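Side-chain contacts in MxaA (Stigmatella aurantiaca, PDB 4W4T), which probably releases the finished chain of the myxalamid PKS-NRPS assembly line by reduction, this chain being its terminal NADPH-dependent reductase domain: residues Pro49-Gly53 with Ala54-Ile58; Tyr187-Thr190 with Val191-Pro195; Asp288-Ser291 with Ser292-Asp296. One frame throughout, in Å; residues are numbered along the deposited sequence.

Contact 1. Residues Pro49-Gly53 with Ala54-Ile58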
loop_
_atom_site.group_PDB
_atom_site.type_symbol
_atom_site.label_atom_id
_atom_site.label_comp_id
_atom_site.label_asym_id
_atom_site.label_seq_id
_atom_site.Cartn_x
_atom_site.Cartn_y
_atom_site.Cartn_z
ATOM N N PRO A 49 -33.333 -34.313 4.805
ATOM C CA PRO A 49 -32.400 -34.386 5.937
ATOM C C PRO A 49 -30.963 -34.647 5.513
ATOM O O PRO A 49 -30.704 -35.134 4.413
ATOM C CB PRO A 49 -32.952 -35.551 6.778
ATOM C CG PRO A 49 -33.781 -36.356 5.831
ATOM C CD PRO A 49 -34.363 -35.367 4.859
ATOM N N PRO A 50 -30.005 -34.319 6.394
ATOM C CA PRO A 50 -28.610 -34.510 6.016
ATOM C C PRO A 50 -28.292 -35.982 5.887
ATOM O O PRO A 50 -29.047 -36.801 6.415
ATOM C CB PRO A 50 -27.833 -33.883 7.187
ATOM C CG PRO A 50 -28.790 -33.904 8.333
ATOM C CD PRO A 50 -30.150 -33.724 7.732
ATOM N N VAL A 51 -27.218 -36.317 5.189
ATOM C CA VAL A 51 -26.761 -37.701 5.141
ATOM C C VAL A 51 -26.456 -38.181 6.559
ATOM O O VAL A 51 -25.814 -37.466 7.324
ATOM C CB VAL A 51 -25.503 -37.847 4.275
ATOM C CG1 VAL A 51 -25.012 -39.284 4.278
ATOM C CG2 VAL A 51 -25.764 -37.360 2.870
ATOM N N THR A 52 -26.942 -39.366 6.920
ATOM C CA THR A 52 -26.608 -39.958 8.212
ATOM C C THR A 52 -25.713 -41.158 7.994
ATOM O O THR A 52 -25.130 -41.701 8.943
ATOM C CB THR A 52 -27.849 -40.400 8.991
ATOM O OG1 THR A 52 -28.645 -41.253 8.159
ATOM C CG2 THR A 52 -28.664 -39.184 9.430
ATOM N N GLY A 53 -25.623 -41.576 6.736
ATOM C CA GLY A 53 -24.668 -42.589 6.337
ATOM C C GLY A 53 -23.328 -41.997 5.937
ATOM O O GLY A 53 -23.011 -40.851 6.253
ATOM N N ALA A 54 -22.545 -42.797 5.226
ATOM C CA ALA A 54 -21.233 -42.397 4.736
ATOM C C ALA A 54 -21.335 -41.190 3.794
ATOM O O ALA A 54 -22.252 -41.133 2.962
ATOM C CB ALA A 54 -20.573 -43.579 4.017
ATOM N N LEU A 55 -20.403 -40.249 3.931
ATOM C CA LEU A 55 -20.326 -39.076 3.055
ATOM C C LEU A 55 -19.797 -39.462 1.688
ATOM O O LEU A 55 -18.687 -39.985 1.571
ATOM C CB LEU A 55 -19.417 -37.994 3.643
ATOM C CG LEU A 55 -19.790 -37.218 4.913
ATOM C CD1 LEU A 55 -18.677 -36.247 5.260
ATOM C CD2 LEU A 55 -21.112 -36.484 4.771
ATOM N N ARG A 56 -20.581 -39.173 0.652
ATOM C CA ARG A 56 -20.206 -39.531 -0.707
ATOM C C ARG A 56 -19.424 -38.394 -1.376
ATOM O O ARG A 56 -18.519 -38.627 -2.178
ATOM C CB ARG A 56 -21.460 -39.885 -1.521
ATOM C CG ARG A 56 -22.299 -41.035 -0.947
ATOM C CD ARG A 56 -23.728 -40.999 -1.484
ATOM N NE ARG A 56 -24.406 -39.813 -0.986
ATOM C CZ ARG A 56 -25.688 -39.528 -1.178
ATOM N NH1 ARG A 56 -26.488 -40.352 -1.854
ATOM N NH2 ARG A 56 -26.175 -38.413 -0.667
ATOM N N THR A 57 -19.785 -37.157 -1.039
ATOM C CA THR A 57 -19.235 -35.981 -1.709
ATOM C C THR A 57 -19.034 -34.817 -0.758
ATOM O O THR A 57 -19.785 -34.643 0.199
ATOM C CB THR A 57 -20.164 -35.474 -2.815
ATOM O OG1 THR A 57 -21.411 -35.156 -2.206
ATOM C CG2 THR A 57 -20.379 -36.529 -3.895
ATOM N N ILE A 58 -18.034 -34.007 -1.058
ATOM C CA ILE A 58 -17.689 -32.858 -0.233
ATOM C C ILE A 58 -17.372 -31.659 -1.105
ATOM O O ILE A 58 -16.644 -31.774 -2.093
ATOM C CB ILE A 58 -16.472 -33.180 0.678
ATOM C CG1 ILE A 58 -16.882 -34.198 1.746
ATOM C CG2 ILE A 58 -15.912 -31.897 1.273
ATOM C CD1 ILE A 58 -15.732 -34.725 2.624
#
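The side chain of V51 overlaps the loop that follows it with both of its methyls, each meeting a different partner. CG1 rests against the backbone, its nearest neighbour being the carbonyl O of A54 at 3.6 Å. CG2 meets the guanidinium of R56, with V51 CG2 and R56 NH2 3.7 Å apart. The first torsion explains this split: CG1 lies anti to the backbone N (chi1 178°), which leaves CG2 beside that N and directed at the arginine. R56 arrives from the other side of the loop. Its chain bends at the third torsion (chi3 -67°), which brings its end back beside V51 CG2, and the two side chains cross obliquely, the methyl approaching the guanidinium neither squarely over the face nor at the edge. The polar work of R56 is done elsewhere: NH2 makes a salt bridge to D144, and R181 brings a second guanidinium close by. V51 and L55 also touch D144, so the loop is laid against the residues just ahead of strand 145-148. Immediately afterwards the chain enters strand 57-61 of the parallel Rossmann sheet. Across the loop the contact is van der Waals packing of methyls on polar groups, with no hydrogen bond between the two segments. Directional bonding therefore comes from outside the ten residues, and the carboxylate of D144 probably does more than V51 to fix the position of R56.

Contact 2. Residues Tyr187-Thr190 with Val191-Pro195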
loop_
_atom_site.group_PDB
_atom_site.type_symbol
_atom_site.label_atom_id
_atom_site.label_comp_id
_atom_site.label_asym_id
_atom_site.label_seq_id
_atom_site.Cartn_x
_atom_site.Cartn_y
_atom_site.Cartn_z
ATOM N N TYR A 187 -17.079 -24.585 8.954
ATOM C CA TYR A 187 -16.742 -23.221 8.556
ATOM C C TYR A 187 -15.400 -22.783 9.132
ATOM O O TYR A 187 -15.211 -22.784 10.344
ATOM C CB TYR A 187 -17.851 -22.254 8.991
ATOM C CG TYR A 187 -17.466 -20.823 8.732
ATOM C CD1 TYR A 187 -17.140 -20.404 7.447
ATOM C CD2 TYR A 187 -17.389 -19.906 9.763
ATOM C CE1 TYR A 187 -16.760 -19.097 7.193
ATOM C CE2 TYR A 187 -17.014 -18.587 9.520
ATOM C CZ TYR A 187 -16.699 -18.196 8.232
ATOM O OH TYR A 187 -16.304 -16.897 7.981
ATOM N N VAL A 188 -14.472 -22.410 8.256
ATOM C CA VAL A 188 -13.186 -21.887 8.703
ATOM C C VAL A 188 -13.274 -20.377 8.897
ATOM O O VAL A 188 -13.288 -19.590 7.938
ATOM C CB VAL A 188 -12.058 -22.253 7.741
ATOM C CG1 VAL A 188 -10.709 -21.807 8.329
ATOM C CG2 VAL A 188 -12.058 -23.789 7.508
ATOM N N SER A 189 -13.336 -19.971 10.164
ATOM C CA SER A 189 -13.397 -18.560 10.532
ATOM C C SER A 189 -11.999 -18.016 10.807
ATOM O O SER A 189 -11.104 -18.149 9.971
ATOM C CB SER A 189 -14.289 -18.363 11.759
ATOM O OG SER A 189 -14.387 -16.992 12.105
ATOM N N THR A 190 -11.804 -17.408 11.975
ATOM C CA THR A 190 -10.481 -16.892 12.326
ATOM C C THR A 190 -10.515 -16.349 13.743
ATOM O O THR A 190 -11.548 -15.871 14.188
ATOM C CB THR A 190 -10.017 -15.778 11.359
ATOM O OG1 THR A 190 -8.804 -15.195 11.832
ATOM C CG2 THR A 190 -11.071 -14.679 11.248
ATOM N N VAL A 191 -9.395 -16.412 14.461
ATOM C CA VAL A 191 -9.359 -15.786 15.779
ATOM C C VAL A 191 -9.497 -14.272 15.650
ATOM O O VAL A 191 -9.788 -13.587 16.630
ATOM C CB VAL A 191 -8.065 -16.119 16.556
ATOM C CG1 VAL A 191 -7.987 -17.616 16.815
ATOM C CG2 VAL A 191 -6.836 -15.598 15.804
ATOM N N SER A 192 -9.309 -13.744 14.443
ATOM C CA SER A 192 -9.445 -12.292 14.252
ATOM C C SER A 192 -10.887 -11.782 14.334
ATOM O O SER A 192 -11.123 -10.569 14.219
ATOM C CB SER A 192 -8.825 -11.876 12.921
ATOM O OG SER A 192 -7.431 -12.079 12.979
ATOM N N VAL A 193 -11.861 -12.668 14.543
ATOM C CA VAL A 193 -13.204 -12.190 14.861
ATOM C C VAL A 193 -13.286 -11.684 16.310
ATOM O O VAL A 193 -14.310 -11.120 16.719
ATOM C CB VAL A 193 -14.293 -13.275 14.647
ATOM C CG1 VAL A 193 -14.204 -13.831 13.244
ATOM C CG2 VAL A 193 -14.190 -14.395 15.699
ATOM N N LEU A 194 -12.207 -11.891 17.065
ATOM C CA LEU A 194 -12.123 -11.511 18.486
ATOM C C LEU A 194 -11.374 -10.193 18.710
ATOM O O LEU A 194 -10.445 -9.861 17.965
ATOM C CB LEU A 194 -11.422 -12.617 19.290
ATOM C CG LEU A 194 -11.984 -14.035 19.206
ATOM C CD1 LEU A 194 -11.040 -15.024 19.927
ATOM C CD2 LEU A 194 -13.387 -14.104 19.793
ATOM N N PRO A 195 -11.759 -9.444 19.754
ATOM C CA PRO A 195 -11.037 -8.203 20.075
ATOM C C PRO A 195 -9.601 -8.473 20.509
ATOM O O PRO A 195 -9.331 -9.506 21.129
ATOM C CB PRO A 195 -11.842 -7.611 21.235
ATOM C CG PRO A 195 -12.483 -8.798 21.891
ATOM C CD PRO A 195 -12.805 -9.752 20.749
#
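An ST turn closes the end of strand 185-188 in this Rossmann-fold domain, just where the chain leaves the sheet and winds into the short 3-10 segment 191-193. T190 accepts through its side chain: S192 N donates to T190 OG1 over 3.0 Å in a nearly straight bond, 167° at the hydrogen. Its backbone accepts as well, from V193 N to T190 O at 3.2 Å. That second bond is straight at the hydrogen (171°), yet the donor stands well above the carbonyl plane. The next turn repeats the i to i+3 pattern, with L194 N donating to V191 O at 3.0 Å.

The torsion of T190 sets up the side-chain bond: OG1 is anti to the backbone N (chi1 173°), hence beside the carbonyl carbon and close to the amides that follow. An alanine here would lose OG1, and the amide of S192 would probably be left without this acceptor. T190 also packs on K222, and its side chain is about 4 Å from those of both K222 and Y218, which bind NADPH in another structure of this protein, the cofactor being absent from this chain. This is consistent with the Ser/Thr position of the Ser/Thr-Tyr-Lys set in short-chain dehydrogenases. K222 NZ itself is bonded to V188 O, linking the strand end to helix 217-234.

V193 packs its CG1 back on S189 and T190. The side chains of T190 and V193 lie alongside with their ends running opposite ways, T190 CG2 being 3.8 Å from V193 CG1. S189, whose hydroxyl is bonded to E226, places its OG 3.4 Å from the same V193 CG1.

Contact 3. Residues Asp288-Ser291 with Ser292-Asp296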
loop_
_atom_site.group_PDB
_atom_site.type_symbol
_atom_site.label_atom_id
_atom_site.label_comp_id
_atom_site.label_asym_id
_atom_site.label_seq_id
_atom_site.Cartn_x
_atom_site.Cartn_y
_atom_site.Cartn_z
ATOM N N ASP A 288 0.032 -27.877 9.263
ATOM C CA ASP A 288 -0.309 -29.305 9.355
ATOM C C ASP A 288 -1.165 -29.606 10.591
ATOM O O ASP A 288 -2.019 -30.498 10.556
ATOM C CB ASP A 288 0.930 -30.220 9.319
ATOM C CG ASP A 288 2.092 -29.734 10.200
ATOM O OD1 ASP A 288 2.363 -28.520 10.229
ATOM O OD2 ASP A 288 2.748 -30.598 10.834
ATOM N N TYR A 289 -1.005 -28.835 11.658
ATOM C CA TYR A 289 -1.903 -28.986 12.797
ATOM C C TYR A 289 -3.307 -28.439 12.503
ATOM O O TYR A 289 -4.303 -29.064 12.859
ATOM C CB TYR A 289 -1.334 -28.299 14.036
ATOM C CG TYR A 289 -2.315 -28.252 15.183
ATOM C CD1 TYR A 289 -2.692 -29.419 15.856
ATOM C CD2 TYR A 289 -2.874 -27.047 15.589
ATOM C CE1 TYR A 289 -3.586 -29.376 16.895
ATOM C CE2 TYR A 289 -3.762 -26.990 16.638
ATOM C CZ TYR A 289 -4.120 -28.157 17.284
ATOM O OH TYR A 289 -5.013 -28.100 18.319
ATOM N N VAL A 290 -3.382 -27.252 11.898
ATOM C CA VAL A 290 -4.681 -26.661 11.607
ATOM C C VAL A 290 -5.477 -27.568 10.679
ATOM O O VAL A 290 -6.638 -27.885 10.960
ATOM C CB VAL A 290 -4.551 -25.272 10.975
ATOM C CG1 VAL A 290 -5.922 -24.696 10.710
ATOM C CG2 VAL A 290 -3.754 -24.355 11.902
ATOM N N SER A 291 -4.855 -28.023 9.597
ATOM C CA SER A 291 -5.596 -28.851 8.647
ATOM C C SER A 291 -5.999 -30.177 9.283
ATOM O O SER A 291 -7.131 -30.614 9.104
ATOM C CB SER A 291 -4.802 -29.097 7.360
ATOM O OG SER A 291 -3.581 -29.773 7.592
ATOM N N SER A 292 -5.109 -30.814 10.045
ATOM C CA SER A 292 -5.487 -32.085 10.679
ATOM C C SER A 292 -6.594 -31.890 11.699
ATOM O O SER A 292 -7.491 -32.719 11.794
ATOM C CB SER A 292 -4.286 -32.764 11.354
ATOM O OG SER A 292 -3.410 -33.293 10.383
ATOM N N ALA A 293 -6.539 -30.800 12.461
ATOM C CA ALA A 293 -7.561 -30.555 13.478
ATOM C C ALA A 293 -8.916 -30.257 12.840
ATOM O O ALA A 293 -9.942 -30.720 13.329
ATOM C CB ALA A 293 -7.155 -29.408 14.408
ATOM N N ILE A 294 -8.917 -29.457 11.776
ATOM C CA ILE A 294 -10.160 -29.187 11.059
ATOM C C ILE A 294 -10.837 -30.496 10.667
ATOM O O ILE A 294 -12.015 -30.717 10.960
ATOM C CB ILE A 294 -9.917 -28.346 9.799
ATOM C CG1 ILE A 294 -9.512 -26.920 10.184
ATOM C CG2 ILE A 294 -11.185 -28.330 8.918
ATOM C CD1 ILE A 294 -9.095 -26.074 8.986
ATOM N N VAL A 295 -10.082 -31.368 10.015
ATOM C CA VAL A 295 -10.668 -32.611 9.521
ATOM C C VAL A 295 -11.075 -33.500 10.693
ATOM O O VAL A 295 -12.183 -34.012 10.710
ATOM C CB VAL A 295 -9.709 -33.360 8.574
ATOM C CG1 VAL A 295 -10.268 -34.750 8.220
ATOM C CG2 VAL A 295 -9.485 -32.548 7.309
ATOM N N ASP A 296 -10.233 -33.647 11.691
ATOM C CA ASP A 296 -10.554 -34.423 12.862
ATOM C C ASP A 296 -11.813 -33.946 13.536
ATOM O O ASP A 296 -12.665 -34.698 13.797
ATOM C CB ASP A 296 -9.390 -34.423 13.857
ATOM C CG ASP A 296 -8.323 -35.425 13.502
ATOM O OD1 ASP A 296 -8.530 -36.282 12.679
ATOM O OD2 ASP A 296 -7.278 -35.407 14.084
HETATM O O HOH W 1 -2.084 -32.154 8.356
#
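Two neighbouring serines, S291 and S292, are bridged by water 1 on one side of the alpha helix 287-298, a helix flanking the Rossmann sheet. The water accepts from S291 OG at 2.9 Å and donates to S292 OG at 2.7 Å. S291 OG sits between its own backbone N and carbonyl carbon (chi1 61°), turned back toward V287 O, four residues earlier in the helix. V287 O, the water and E74 OE1 all surround this hydroxyl and cannot take its one proton at the same time. S292 OG is bonded to E74 OE2, so the carboxylate ties both serines to helix 66-78. Beneath them runs the regular i to i+4 ladder, with I294 N donating to V290 O at 2.9 Å and A293 N to Y289 O at 2.9 Å.

The packing follows the same spacing of four residues. A293 sets its CB over one face of the Y289 ring, the nearest ring atom being Y289 CE1 at 4.4 Å from A293 CB. V290, A293 and I294 all touch L310 of strand 307-310, while Y289 and A293 also meet L388 of helix 382-388. V290 lies near the NADPH-binding residue L67. Within the helix the side chains of V290 and I294 slant across one another, V290 CG1 standing 3.9 Å from I294 CD1.

In the fold
The three contacts follow one another along the chain, contact 1 closing before contact 2 opens and contact 2 before contact 3. Contacts 1 and 2 belong to the same parallel sheet: 54-58 leads into strand 57-61, and 187-190 finishes strand 185-188. Their centres are about 27 Å apart. Contact 3, on helix 287-298, has its centre about 16 Å from that of contact 2 and about 20 Å from that of contact 1. Contacts 2 and 3 touch by packing, V188 CG2 against I294 CD1 at 4.0 Å, joining a central strand to a flanking helix. These two thus lie by the NADPH-binding residues of the domain, whereas contact 1 is at the surface, away from them.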